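Local structure of cytochrome C (Marichromatium purpuratum 984, 5LO9) at residues Glu53-Gly58 with Pro63-Trp68; Ala171-Ala176 with Leu452-Arg457; Asp250-Gly255 with Ile360-Thr365; Ala312-Gly315 with Val320-Met323. The protein probably oxidises thiosulfate as a TsdBA thiosulfate dehydrogenase fusion, passing electrons through its four c-type hemes. All blocks are in the same frame, centred on the assembly; numbering follows the deposited sequence.

Contact 1 (Glu53-Gly58 with Pro63-Trp68). With HEC (heme c), chain C; PGO (S-1,2-propanediol), chain I.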
loop_
_atom_site.group_PDB
_atom_site.type_symbol
_atom_site.label_atom_id
_atom_site.label_comp_id
_atom_site.label_asym_id
_atom_site.label_seq_id
_atom_site.Cartn_x
_atom_site.Cartn_y
_atom_site.Cartn_z
ATOM N N GLU A 53 24.956 46.995 17.019
ATOM C CA GLU A 53 26.379 46.867 16.777
ATOM C C GLU A 53 26.674 46.609 15.311
ATOM O O GLU A 53 27.755 46.978 14.834
ATOM C CB GLU A 53 26.967 45.766 17.666
ATOM C CG GLU A 53 27.223 46.235 19.105
ATOM C CD GLU A 53 27.420 45.080 20.137
ATOM O OE1 GLU A 53 27.503 43.886 19.739
ATOM O OE2 GLU A 53 27.498 45.377 21.364
ATOM N N ARG A 54 25.736 45.996 14.576
ATOM C CA ARG A 54 25.942 45.835 13.132
ATOM C C ARG A 54 26.015 47.190 12.455
ATOM O O ARG A 54 26.869 47.413 11.588
ATOM C CB ARG A 54 24.823 45.018 12.480
ATOM C CG ARG A 54 24.836 43.545 12.782
ATOM C CD ARG A 54 24.505 42.682 11.582
ATOM N NE ARG A 54 24.113 41.359 12.023
ATOM C CZ ARG A 54 24.977 40.442 12.451
ATOM N NH1 ARG A 54 26.281 40.688 12.498
ATOM N NH2 ARG A 54 24.537 39.272 12.852
ATOM N N PHE A 55 25.102 48.097 12.825
ATOM C CA PHE A 55 25.123 49.453 12.302
ATOM C C PHE A 55 26.474 50.101 12.594
ATOM O O PHE A 55 27.083 50.720 11.717
ATOM C CB PHE A 55 24.006 50.261 12.951
ATOM C CG PHE A 55 22.655 50.086 12.348
ATOM C CD1 PHE A 55 22.352 50.647 11.133
ATOM C CD2 PHE A 55 21.656 49.412 13.036
ATOM C CE1 PHE A 55 21.102 50.515 10.598
ATOM C CE2 PHE A 55 20.396 49.261 12.499
ATOM C CZ PHE A 55 20.118 49.798 11.283
ATOM N N ARG A 56 26.967 49.937 13.823
ATOM C CA ARG A 56 28.216 50.559 14.250
ATOM C C ARG A 56 29.429 50.004 13.522
ATOM O O ARG A 56 30.412 50.729 13.320
ATOM C CB ARG A 56 28.356 50.378 15.760
ATOM C CG ARG A 56 27.352 51.245 16.489
ATOM C CD ARG A 56 27.076 50.742 17.841
ATOM N NE ARG A 56 28.151 50.895 18.828
ATOM C CZ ARG A 56 28.281 51.942 19.632
ATOM N NH1 ARG A 56 27.435 52.945 19.534
ATOM N NH2 ARG A 56 29.239 51.978 20.542
ATOM N N ALA A 57 29.383 48.729 13.156
ATOM C CA ALA A 57 30.445 48.018 12.460
ATOM C C ALA A 57 30.420 48.204 10.936
ATOM O O ALA A 57 31.377 47.809 10.249
ATOM C CB ALA A 57 30.337 46.533 12.807
ATOM N N GLY A 58 29.350 48.766 10.382
ATOM C CA GLY A 58 29.232 48.902 8.953
ATOM C C GLY A 58 28.655 47.719 8.231
ATOM O O GLY A 58 28.628 47.727 7.001
ATOM N N PRO A 63 20.743 55.856 6.316
ATOM C CA PRO A 63 21.004 57.257 6.630
ATOM C C PRO A 63 20.220 57.768 7.822
ATOM O O PRO A 63 20.687 58.700 8.487
ATOM C CB PRO A 63 20.572 57.978 5.350
ATOM C CG PRO A 63 19.615 57.048 4.688
ATOM C CD PRO A 63 20.108 55.680 5.004
ATOM N N VAL A 64 19.055 57.189 8.121
ATOM C CA VAL A 64 18.249 57.635 9.256
ATOM C C VAL A 64 18.707 57.000 10.556
ATOM O O VAL A 64 18.720 57.657 11.599
ATOM C CB VAL A 64 16.764 57.344 9.013
ATOM C CG1 VAL A 64 15.956 57.608 10.299
ATOM C CG2 VAL A 64 16.275 58.202 7.913
ATOM N N MET A 65 19.026 55.714 10.545
ATOM C CA MET A 65 19.220 55.027 11.814
ATOM C C MET A 65 20.678 54.981 12.238
ATOM O O MET A 65 20.966 55.132 13.426
ATOM C CB MET A 65 18.645 53.608 11.733
ATOM C CG MET A 65 18.820 52.752 12.999
ATOM S SD MET A 65 18.025 53.453 14.452
ATOM C CE MET A 65 19.194 52.759 15.603
ATOM N N SER A 66 21.606 54.801 11.300
ATOM C CA SER A 66 23.026 54.701 11.645
ATOM C C SER A 66 23.519 55.773 12.612
ATOM O O SER A 66 24.378 55.454 13.452
ATOM C CB SER A 66 23.866 54.720 10.363
ATOM O OG SER A 66 24.103 53.397 9.862
ATOM N N PRO A 67 23.075 57.035 12.533
ATOM C CA PRO A 67 23.583 58.035 13.480
ATOM C C PRO A 67 23.094 57.827 14.893
ATOM O O PRO A 67 23.858 58.034 15.843
ATOM C CB PRO A 67 23.050 59.349 12.911
ATOM C CG PRO A 67 22.784 59.072 11.525
ATOM C CD PRO A 67 22.273 57.677 11.489
ATOM N N TRP A 68 21.842 57.404 15.070
ATOM C CA TRP A 68 21.380 57.109 16.422
ATOM C C TRP A 68 22.046 55.866 16.980
ATOM O O TRP A 68 22.285 55.783 18.188
ATOM C CB TRP A 68 19.882 56.959 16.424
ATOM C CG TRP A 68 19.269 58.117 15.802
ATOM C CD1 TRP A 68 18.503 58.149 14.677
ATOM C CD2 TRP A 68 19.385 59.456 16.256
ATOM N NE1 TRP A 68 18.110 59.439 14.414
ATOM C CE2 TRP A 68 18.649 60.264 15.369
ATOM C CE3 TRP A 68 20.033 60.056 17.339
ATOM C CZ2 TRP A 68 18.545 61.642 15.531
ATOM C CZ3 TRP A 68 19.923 61.421 17.498
ATOM C CH2 TRP A 68 19.185 62.199 16.595
HETATM FE FE HEC C . 15.884 52.838 15.027
HETATM C CHA HEC C . 16.137 50.202 12.752
HETATM C CHB HEC C . 16.950 50.700 17.630
HETATM C CHC HEC C . 15.980 55.566 17.235
HETATM C CHD HEC C . 14.580 54.924 12.502
HETATM N NA HEC C . 16.439 50.822 15.183
HETATM C C1A HEC C . 16.469 49.939 14.163
HETATM C C2A HEC C . 16.922 48.578 14.575
HETATM C C3A HEC C . 17.164 48.748 16.007
HETATM C C4A HEC C . 16.826 50.163 16.279
HETATM C CMA HEC C . 17.639 47.688 16.935
HETATM C CAA HEC C . 17.096 47.309 13.764
HETATM C CBA HEC C . 15.795 46.540 13.898
HETATM C CGA HEC C . 15.817 45.098 13.434
HETATM O O1A HEC C . 14.710 44.521 13.314
HETATM O O2A HEC C . 16.892 44.509 13.189
HETATM N NB HEC C . 16.356 53.077 17.043
HETATM C C1B HEC C . 16.737 52.118 17.891
HETATM C C2B HEC C . 16.997 52.624 19.245
HETATM C C3B HEC C . 16.718 54.058 19.141
HETATM C C4B HEC C . 16.339 54.234 17.730
HETATM C CMB HEC C . 17.411 51.822 20.426
HETATM C CAB HEC C . 16.841 55.095 20.212
HETATM C CBB HEC C . 18.275 55.082 20.720
HETATM N NC HEC C . 15.368 54.854 14.888
HETATM C C1C HEC C . 15.495 55.771 15.855
HETATM C C2C HEC C . 15.030 57.106 15.432
HETATM C C3C HEC C . 14.602 56.916 14.052
HETATM C C4C HEC C . 14.851 55.480 13.828
HETATM C CMC HEC C . 15.007 58.339 16.261
HETATM C CAC HEC C . 14.036 57.898 13.069
HETATM C CBC HEC C . 14.898 59.111 12.952
HETATM N ND HEC C . 15.450 52.612 13.003
HETATM C C1D HEC C . 14.952 53.548 12.189
HETATM C C2D HEC C . 14.752 53.070 10.815
HETATM C C3D HEC C . 15.198 51.687 10.863
HETATM C C4D HEC C . 15.630 51.505 12.273
HETATM C CMD HEC C . 14.228 53.829 9.642
HETATM C CAD HEC C . 15.267 50.755 9.689
HETATM C CBD HEC C . 16.754 50.744 9.329
HETATM C CGD HEC C . 17.039 49.879 8.138
HETATM O O1D HEC C . 18.164 49.311 8.031
HETATM O O2D HEC C . 16.125 49.802 7.299
HETATM C C1 PGO I . 28.335 38.194 15.153
HETATM C C2 PGO I . 27.267 37.178 14.706
HETATM C C3 PGO I . 27.265 37.042 13.165
HETATM O O1 PGO I . 28.674 39.030 14.009
HETATM O O2 PGO I . 25.936 37.517 15.184
#
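Phe55 on helix 45-57 meets Met65 and Ser66, which lie where the chain enters helix 66-71. The backbones come closest at Phe55 and Ser66, whose CA atoms are 5.7 Å apart. No hydrogen bond joins the two segments, so the contact rests on the phenyl ring. Met65 CG lies over one face of that ring, 4.0 Å from its centroid and displaced toward the rim, in a CH-pi contact. The two side chains cross at about a right angle. Met65 CG is anti to the backbone N (chi1 178°), and the bend at chi2 (60°) brings SD to the heme iron at 2.3 Å. At the ring edge, Ser66 OG sits near the ring plane, 3.5 Å from Phe55 CD1. Phe55 CZ also reaches the heme propionate, 3.8 Å from HEC O1D. With an alanine at Phe55, the face over Met65 CG would be lost, and the iron-binding side chain would probably be less firmly held.

The solvent side is different: Glu53, Arg56 and Ala57 are exposed. Arg54 takes no part in the packing; it hydrogen-bonds a propanediol, probably from the crystallisation liquor, and a propionate of the second heme. Gly58, with positive phi, is the first residue to leave helical angles, in a Schellman motif. With His25 as the second axial ligand of the iron, this is the methionine side of a His/Met-ligated class I cytochrome c heme site.

Contact 2 (Ala171-Ala176 with Leu452-Arg457). With PGO (S-1,2-propanediol), chain P.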
loop_
_atom_site.group_PDB
_atom_site.type_symbol
_atom_site.label_atom_id
_atom_site.label_comp_id
_atom_site.label_asym_id
_atom_site.label_seq_id
_atom_site.Cartn_x
_atom_site.Cartn_y
_atom_site.Cartn_z
ATOM N N ALA A 171 18.305 35.965 0.026
ATOM C CA ALA A 171 17.855 37.116 -0.753
ATOM C C ALA A 171 18.267 36.989 -2.196
ATOM O O ALA A 171 17.560 37.471 -3.088
ATOM C CB ALA A 171 18.416 38.411 -0.177
ATOM N N GLY A 172 19.411 36.351 -2.435
ATOM C CA GLY A 172 19.943 36.120 -3.759
ATOM C C GLY A 172 19.126 35.189 -4.619
ATOM O O GLY A 172 19.369 35.106 -5.827
ATOM N N ARG A 173 18.198 34.467 -4.023
ATOM C CA ARG A 173 17.410 33.470 -4.717
ATOM C C ARG A 173 15.962 33.916 -4.915
ATOM O O ARG A 173 15.134 33.130 -5.385
ATOM C CB ARG A 173 17.505 32.161 -3.931
ATOM C CG ARG A 173 18.955 31.665 -3.807
ATOM C CD ARG A 173 19.070 30.347 -3.092
ATOM N NE ARG A 173 20.427 30.078 -2.628
ATOM C CZ ARG A 173 20.865 28.885 -2.234
ATOM N NH1 ARG A 173 20.075 27.829 -2.242
ATOM N NH2 ARG A 173 22.110 28.736 -1.852
ATOM N N LEU A 174 15.645 35.161 -4.576
ATOM C CA LEU A 174 14.317 35.733 -4.741
ATOM C C LEU A 174 14.340 36.820 -5.813
ATOM O O LEU A 174 15.320 37.570 -5.921
ATOM C CB LEU A 174 13.828 36.348 -3.433
ATOM C CG LEU A 174 13.824 35.495 -2.176
ATOM C CD1 LEU A 174 13.440 36.332 -0.933
ATOM C CD2 LEU A 174 12.883 34.374 -2.372
ATOM N N ASP A 175 13.258 36.910 -6.601
ATOM C CA ASP A 175 13.073 38.013 -7.537
ATOM C C ASP A 175 12.249 39.119 -6.857
ATOM O O ASP A 175 11.730 38.953 -5.754
ATOM C CB ASP A 175 12.462 37.524 -8.881
ATOM C CG ASP A 175 11.006 37.044 -8.785
ATOM O OD1 ASP A 175 10.202 37.649 -8.027
ATOM O OD2 ASP A 175 10.642 36.104 -9.555
ATOM N N ALA A 176 12.199 40.288 -7.498
ATOM C CA ALA A 176 11.563 41.461 -6.896
ATOM C C ALA A 176 10.115 41.193 -6.483
ATOM O O ALA A 176 9.661 41.677 -5.432
ATOM C CB ALA A 176 11.591 42.604 -7.902
ATOM N N LEU A 452 21.257 23.007 6.572
ATOM C CA LEU A 452 19.972 23.195 5.899
ATOM C C LEU A 452 20.086 23.951 4.585
ATOM O O LEU A 452 19.699 23.440 3.525
ATOM C CB LEU A 452 19.043 23.954 6.836
ATOM C CG LEU A 452 17.641 24.186 6.370
ATOM C CD1 LEU A 452 16.883 22.870 6.356
ATOM C CD2 LEU A 452 17.048 25.224 7.314
ATOM N N LEU A 453 20.669 25.147 4.646
ATOM C CA LEU A 453 20.899 25.993 3.482
ATOM C C LEU A 453 22.327 25.797 3.012
ATOM O O LEU A 453 23.265 25.840 3.812
ATOM C CB LEU A 453 20.644 27.460 3.819
ATOM C CG LEU A 453 20.682 28.485 2.700
ATOM C CD1 LEU A 453 19.829 28.064 1.519
ATOM C CD2 LEU A 453 20.251 29.867 3.265
ATOM N N ASP A 454 22.485 25.588 1.715
ATOM C CA ASP A 454 23.762 25.124 1.196
ATOM C C ASP A 454 24.753 26.265 0.963
ATOM O O ASP A 454 25.392 26.317 -0.090
ATOM C CB ASP A 454 23.596 24.304 -0.099
ATOM C CG ASP A 454 22.884 25.046 -1.204
ATOM O OD1 ASP A 454 22.256 26.098 -0.982
ATOM O OD2 ASP A 454 23.012 24.567 -2.335
ATOM N N THR A 455 24.915 27.173 1.924
ATOM C CA THR A 455 26.077 28.052 1.878
ATOM C C THR A 455 27.352 27.286 2.178
ATOM O O THR A 455 28.447 27.695 1.755
ATOM C CB THR A 455 25.959 29.164 2.895
ATOM O OG1 THR A 455 25.941 28.574 4.190
ATOM C CG2 THR A 455 24.703 29.967 2.677
ATOM N N VAL A 456 27.206 26.156 2.853
ATOM C CA VAL A 456 28.296 25.272 3.236
ATOM C C VAL A 456 27.917 23.864 2.820
ATOM O O VAL A 456 26.797 23.419 3.081
ATOM C CB VAL A 456 28.536 25.324 4.761
ATOM C CG1 VAL A 456 29.706 24.452 5.134
ATOM C CG2 VAL A 456 28.726 26.779 5.227
ATOM N N ARG A 457 28.861 23.129 2.246
ATOM C CA ARG A 457 28.619 21.713 1.991
ATOM C C ARG A 457 29.862 20.923 2.363
ATOM O O ARG A 457 30.919 21.103 1.756
ATOM C CB ARG A 457 28.214 21.476 0.535
ATOM C CG ARG A 457 26.671 21.588 0.283
ATOM C CD ARG A 457 25.878 20.465 0.949
ATOM N NE ARG A 457 24.417 20.588 0.928
ATOM C CZ ARG A 457 23.681 21.160 1.882
ATOM N NH1 ARG A 457 24.249 21.707 2.947
ATOM N NH2 ARG A 457 22.355 21.174 1.778
HETATM C C1 PGO P . 18.182 38.845 -7.111
HETATM C C2 PGO P . 19.648 38.951 -7.559
HETATM C C3 PGO P . 20.035 37.779 -8.492
HETATM O O1 PGO P . 17.927 39.666 -5.953
HETATM O O2 PGO P . 20.495 39.061 -6.387
#
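Arg173 reaches across to Asp454 and grips one carboxylate oxygen with both terminal nitrogens. Arg173 NH2 is 2.8 Å from Asp454 OD1, and Arg173 NH1 is 3.1 Å from the same atom. The NH2 bond is the straighter, at 155° against 138°. Asp454 OD1 lies in the guanidinium plane and is approached on its syn side. The carboxylate itself is turned, with the two planes 75° apart. The salt bridge is therefore end-on, both nitrogens to one oxygen. Leu453 adds an apolar touch: its CD1 lies over one guanidinium face, 3.8 Å from Arg173 NH1.

The next shell sets these groups in place. The Arg173 side chain is extended from CG to NE, which lets it reach a loop whose nearest CA, that of Leu453, is 11.6 Å from the CA of Arg173. Arg173 lies within a type I turn from Ala171 to Leu174, and its carbonyl O accepts a bond from Arg116. Asp454 is the centre of an inverse gamma turn, and its CB rests over the guanidinium centre of Arg457 at 3.7 Å above the plane. Thr455 bonds to the carbonyl O of Met164.

Farther out, Leu453 packs on Pro119 and on Ala169 and Val170 of helix 166-171, and it touches a heme. Leu452 touches another heme. The salt bridge thus ties two cytochrome c-type domains together at an interdomain interface, with two hemes flanking the loop 452-457.

Contact 3 (Asp250-Gly255 with Ile360-Thr365). With EDO (1,2-ethanediol), chain X.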
loop_
_atom_site.group_PDB
_atom_site.type_symbol
_atom_site.label_atom_id
_atom_site.label_comp_id
_atom_site.label_asym_id
_atom_site.label_seq_id
_atom_site.Cartn_x
_atom_site.Cartn_y
_atom_site.Cartn_z
ATOM N N ASP A 250 -1.038 22.361 -4.606
ATOM C CA ASP A 250 -2.397 22.768 -4.974
ATOM C C ASP A 250 -3.223 21.589 -5.468
ATOM O O ASP A 250 -4.438 21.552 -5.251
ATOM C CB ASP A 250 -2.366 23.803 -6.090
ATOM C CG ASP A 250 -1.570 25.035 -5.723
ATOM O OD1 ASP A 250 -1.810 25.599 -4.626
ATOM O OD2 ASP A 250 -0.712 25.452 -6.542
ATOM N N ALA A 251 -2.569 20.616 -6.100
ATOM C CA ALA A 251 -3.232 19.480 -6.724
ATOM C C ALA A 251 -3.559 18.358 -5.730
ATOM O O ALA A 251 -3.139 17.216 -5.909
ATOM C CB ALA A 251 -2.331 18.964 -7.837
ATOM N N LEU A 252 -4.360 18.686 -4.659
ATOM C CA LEU A 252 -4.786 17.591 -3.786
ATOM C C LEU A 252 -5.890 16.755 -4.445
ATOM O O LEU A 252 -6.656 17.272 -5.260
ATOM C CB LEU A 252 -5.337 18.107 -2.467
ATOM C CG LEU A 252 -4.466 18.532 -1.308
ATOM C CD1 LEU A 252 -5.404 18.756 -0.088
ATOM C CD2 LEU A 252 -3.363 17.514 -1.028
ATOM N N PRO A 253 -6.045 15.483 -4.062
ATOM C CA PRO A 253 -7.126 14.687 -4.639
ATOM C C PRO A 253 -8.467 15.238 -4.189
ATOM O O PRO A 253 -8.568 16.010 -3.230
ATOM C CB PRO A 253 -6.882 13.265 -4.095
ATOM C CG PRO A 253 -5.512 13.235 -3.652
ATOM C CD PRO A 253 -5.230 14.651 -3.152
ATOM N N GLU A 254 -9.505 14.849 -4.923
ATOM C CA GLU A 254 -10.843 15.353 -4.671
ATOM C C GLU A 254 -11.556 14.591 -3.562
ATOM O O GLU A 254 -11.449 13.363 -3.443
ATOM C CB GLU A 254 -11.648 15.289 -5.956
ATOM C CG GLU A 254 -11.351 16.470 -6.821
ATOM C CD GLU A 254 -12.214 16.502 -8.032
ATOM O OE1 GLU A 254 -12.951 15.503 -8.252
ATOM O OE2 GLU A 254 -12.154 17.531 -8.746
ATOM N N GLY A 255 -12.279 15.336 -2.744
ATOM C CA GLY A 255 -13.197 14.737 -1.816
ATOM C C GLY A 255 -12.477 14.190 -0.614
ATOM O O GLY A 255 -11.326 14.531 -0.335
ATOM N N ILE A 360 1.502 9.655 1.776
ATOM C CA ILE A 360 2.652 9.100 1.080
ATOM C C ILE A 360 2.247 8.574 -0.283
ATOM O O ILE A 360 2.994 8.690 -1.252
ATOM C CB ILE A 360 3.296 8.010 1.932
ATOM C CG1 ILE A 360 3.943 8.620 3.179
ATOM C CG2 ILE A 360 4.298 7.276 1.128
ATOM C CD1 ILE A 360 4.221 7.605 4.322
ATOM N N PHE A 361 1.090 7.934 -0.359
ATOM C CA PHE A 361 0.563 7.438 -1.626
ATOM C C PHE A 361 0.410 8.579 -2.602
ATOM O O PHE A 361 0.830 8.490 -3.758
ATOM C CB PHE A 361 -0.794 6.757 -1.356
ATOM C CG PHE A 361 -1.626 6.400 -2.593
ATOM C CD1 PHE A 361 -2.869 6.985 -2.799
ATOM C CD2 PHE A 361 -1.204 5.412 -3.478
ATOM C CE1 PHE A 361 -3.642 6.627 -3.895
ATOM C CE2 PHE A 361 -1.991 5.046 -4.570
ATOM C CZ PHE A 361 -3.205 5.660 -4.781
ATOM N N TRP A 362 -0.179 9.671 -2.141
ATOM C CA TRP A 362 -0.393 10.809 -3.020
ATOM C C TRP A 362 0.923 11.375 -3.562
ATOM O O TRP A 362 1.044 11.630 -4.767
ATOM C CB TRP A 362 -1.172 11.870 -2.270
ATOM C CG TRP A 362 -1.255 13.134 -2.998
ATOM C CD1 TRP A 362 -1.916 13.356 -4.153
ATOM C CD2 TRP A 362 -0.683 14.387 -2.612
ATOM N NE1 TRP A 362 -1.797 14.667 -4.520
ATOM C CE2 TRP A 362 -1.050 15.324 -3.587
ATOM C CE3 TRP A 362 0.097 14.800 -1.541
ATOM C CZ2 TRP A 362 -0.656 16.638 -3.537
ATOM C CZ3 TRP A 362 0.481 16.100 -1.484
ATOM C CH2 TRP A 362 0.112 17.012 -2.484
ATOM N N LEU A 363 1.938 11.554 -2.696
ATOM C CA LEU A 363 3.218 12.081 -3.178
ATOM C C LEU A 363 3.799 11.224 -4.285
ATOM O O LEU A 363 4.574 11.726 -5.110
ATOM C CB LEU A 363 4.238 12.168 -2.061
ATOM C CG LEU A 363 3.980 13.182 -0.973
ATOM C CD1 LEU A 363 5.051 13.064 0.069
ATOM C CD2 LEU A 363 3.928 14.581 -1.576
ATOM N N ALA A 364 3.443 9.940 -4.309
ATOM C CA ALA A 364 3.992 8.956 -5.232
ATOM C C ALA A 364 3.193 8.828 -6.528
ATOM O O ALA A 364 3.475 7.919 -7.332
ATOM C CB ALA A 364 4.070 7.603 -4.560
ATOM N N THR A 365 2.204 9.702 -6.739
ATOM C CA THR A 365 1.399 9.671 -7.954
ATOM C C THR A 365 2.267 9.595 -9.204
ATOM O O THR A 365 3.136 10.448 -9.438
ATOM C CB THR A 365 0.519 10.904 -8.024
ATOM O OG1 THR A 365 -0.355 10.976 -6.896
ATOM C CG2 THR A 365 -0.305 10.770 -9.200
HETATM C C1 EDO X . -3.833 10.333 -6.017
HETATM O O1 EDO X . -3.350 11.289 -6.992
HETATM C C2 EDO X . -4.763 9.344 -6.736
HETATM O O2 EDO X . -6.146 9.727 -6.620
#
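Pro253 and Trp362 bring the two backbones nearest, with 7.9 Å between their CA atoms. Residues 250-255 form an irregular stretch in which Ala251 is the centre of an inverse gamma turn. Residues 360-363 are the last turn of helix 351-363, and Ala364 is the first residue past it. Thr365 OG1 donates to Trp362 O at 2.6 Å, and Thr365 N bonds to the same carbonyl O, closing the helix end.

The contact is carried by the Trp362 indole. Its CG is anti to the backbone N (chi1 171°), which sends the ring out to the loop. Trp362 NE1 donates to Ala251 O at 3.2 Å; the bond is bent, at 136°. Two aliphatic groups cover a ring face. Leu252 CD2 stands 3.9 Å from the centroid of the six-membered ring of Trp362, and Pro253 CD lies equally far from that of the five-membered ring. Both are CH-pi contacts.

Val261 of helix 256-269 touches Leu252, Pro253 and Trp362 alike. The contact therefore joins the lead-in to helix 256-269 with the end of helix 351-363, where Phe361 and Ala364 also pack on the second subunit.

Contact 4 (Ala312-Gly315 with Val320-Met323). With EDO (1,2-ethanediol), chain S.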
loop_
_atom_site.group_PDB
_atom_site.type_symbol
_atom_site.label_atom_id
_atom_site.label_comp_id
_atom_site.label_asym_id
_atom_site.label_seq_id
_atom_site.Cartn_x
_atom_site.Cartn_y
_atom_site.Cartn_z
ATOM N N ALA A 312 8.817 -5.270 1.237
ATOM C CA ALA A 312 10.230 -5.544 0.977
ATOM C C ALA A 312 10.835 -6.327 2.116
ATOM O O ALA A 312 10.421 -6.159 3.265
ATOM C CB ALA A 312 11.006 -4.267 0.852
ATOM N N TYR A 313 11.844 -7.151 1.807
ATOM C CA TYR A 313 12.619 -7.786 2.879
ATOM C C TYR A 313 13.592 -6.786 3.526
ATOM O O TYR A 313 14.259 -6.006 2.833
ATOM C CB TYR A 313 13.378 -9.022 2.390
ATOM C CG TYR A 313 14.207 -9.690 3.506
ATOM C CD1 TYR A 313 15.596 -9.521 3.589
ATOM C CD2 TYR A 313 13.595 -10.481 4.486
ATOM C CE1 TYR A 313 16.345 -10.120 4.612
ATOM C CE2 TYR A 313 14.348 -11.100 5.523
ATOM C CZ TYR A 313 15.717 -10.908 5.575
ATOM O OH TYR A 313 16.460 -11.493 6.583
ATOM N N ARG A 314 13.596 -6.769 4.864
ATOM C CA ARG A 314 14.452 -5.917 5.697
ATOM C C ARG A 314 15.297 -6.778 6.636
ATOM O O ARG A 314 14.751 -7.425 7.537
ATOM C CB ARG A 314 13.610 -4.946 6.541
ATOM C CG ARG A 314 12.966 -3.795 5.779
ATOM C CD ARG A 314 13.075 -2.453 6.561
ATOM N NE ARG A 314 12.136 -2.369 7.689
ATOM C CZ ARG A 314 12.369 -1.753 8.851
ATOM N NH1 ARG A 314 13.554 -1.163 9.080
ATOM N NH2 ARG A 314 11.399 -1.733 9.785
ATOM N N GLY A 315 16.628 -6.720 6.494
ATOM C CA GLY A 315 17.503 -7.500 7.372
ATOM C C GLY A 315 17.468 -7.127 8.860
ATOM O O GLY A 315 17.889 -7.942 9.696
ATOM N N VAL A 320 9.717 -9.519 6.105
ATOM C CA VAL A 320 9.176 -8.684 5.034
ATOM C C VAL A 320 8.259 -7.642 5.661
ATOM O O VAL A 320 7.411 -7.974 6.492
ATOM C CB VAL A 320 8.423 -9.541 3.996
ATOM C CG1 VAL A 320 7.650 -8.689 2.991
ATOM C CG2 VAL A 320 9.393 -10.419 3.241
ATOM N N ASP A 321 8.400 -6.384 5.257
ATOM C CA ASP A 321 7.700 -5.287 5.917
ATOM C C ASP A 321 6.794 -4.568 4.933
ATOM O O ASP A 321 7.213 -4.228 3.825
ATOM C CB ASP A 321 8.686 -4.274 6.533
ATOM C CG ASP A 321 9.053 -4.580 8.009
ATOM O OD1 ASP A 321 8.427 -5.460 8.682
ATOM O OD2 ASP A 321 9.994 -3.902 8.499
ATOM N N THR A 322 5.554 -4.349 5.344
ATOM C CA THR A 322 4.660 -3.464 4.625
ATOM C C THR A 322 5.057 -2.021 4.881
ATOM O O THR A 322 5.886 -1.716 5.731
ATOM C CB THR A 322 3.201 -3.672 5.064
ATOM O OG1 THR A 322 3.052 -3.522 6.484
ATOM C CG2 THR A 322 2.669 -5.017 4.669
ATOM N N MET A 323 4.467 -1.115 4.107
ATOM C CA MET A 323 4.594 0.305 4.408
ATOM C C MET A 323 4.059 0.637 5.800
ATOM O O MET A 323 4.659 1.442 6.513
ATOM C CB MET A 323 3.866 1.121 3.357
ATOM C CG MET A 323 3.839 2.596 3.619
ATOM S SD MET A 323 5.482 3.311 3.707
ATOM C CE MET A 323 6.082 3.094 2.053
HETATM C C1 EDO S . 0.699 -1.807 2.683
HETATM O O1 EDO S . 0.964 -1.014 3.878
HETATM C C2 EDO S . 1.480 -1.305 1.451
HETATM O O2 EDO S . 2.885 -1.794 1.414
#
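Asp321, Val320 and Ala312 bury the most surface in this contact. Asp321 pairs with Ala312 as an antiparallel hydrogen-bonded pair. Asp321 N donates to Ala312 O at 2.8 Å, and Ala312 N donates back to Asp321 O at 3.2 Å. Val320 faces Tyr313 in the adjoining non-hydrogen-bonded pair, their CA atoms 4.2 Å apart. Tyr313 CB and Val320 CG2 touch loosely, 4.3 Å apart. Val320 CA also makes a CA-H...O contact with Ala312 O at 3.3 Å.

Asp321 also takes part through its carboxylate. Arg314 grips Asp321 OD2 side-on, with NE at 2.8 Å and NH2 at 2.9 Å. The NE bond uses the anti lone pair of OD2. Bends at chi2 (-138°) and chi3 (-75°) turn the guanidinium edge to Asp321 OD2. Asn317 in the turn donates to the same oxygen, so three N-H groups converge on it. A leucine at Arg314 would probably leave the buried Asp321 carboxylate without its main countercharge.

Strands 312-314 and 319-321 form a two-stranded hairpin. Thr322 follows as the N-cap of helix 323-332, and Met323 begins that helix beside a heme, packing on helix 304-307. On the sheet face that carries Tyr313 and Val320, Tyr313 packs on Pro256 and Val320 on Met260 of the second subunit.

How the contacts relate
Along the chain, contact 1 closes first. Contact 2 then opens and spans both remaining contacts, with contact 4 lying within the span of contact 3. Contact 1 is at one end, its centre about 60 Å from that of contact 4 and about 26 Å from that of contact 2. Contact 2 is nearest the middle of the chain and joins the second cytochrome c region to the C-terminal one. Contacts 3 and 4 lie beyond it, about 24 Å apart between centres, and both touch the second subunit. The series runs from a heme site, through a domain interface, to the dimer side, where contact 4 lies near bound thiosulfate, consistent with a multiheme electron path.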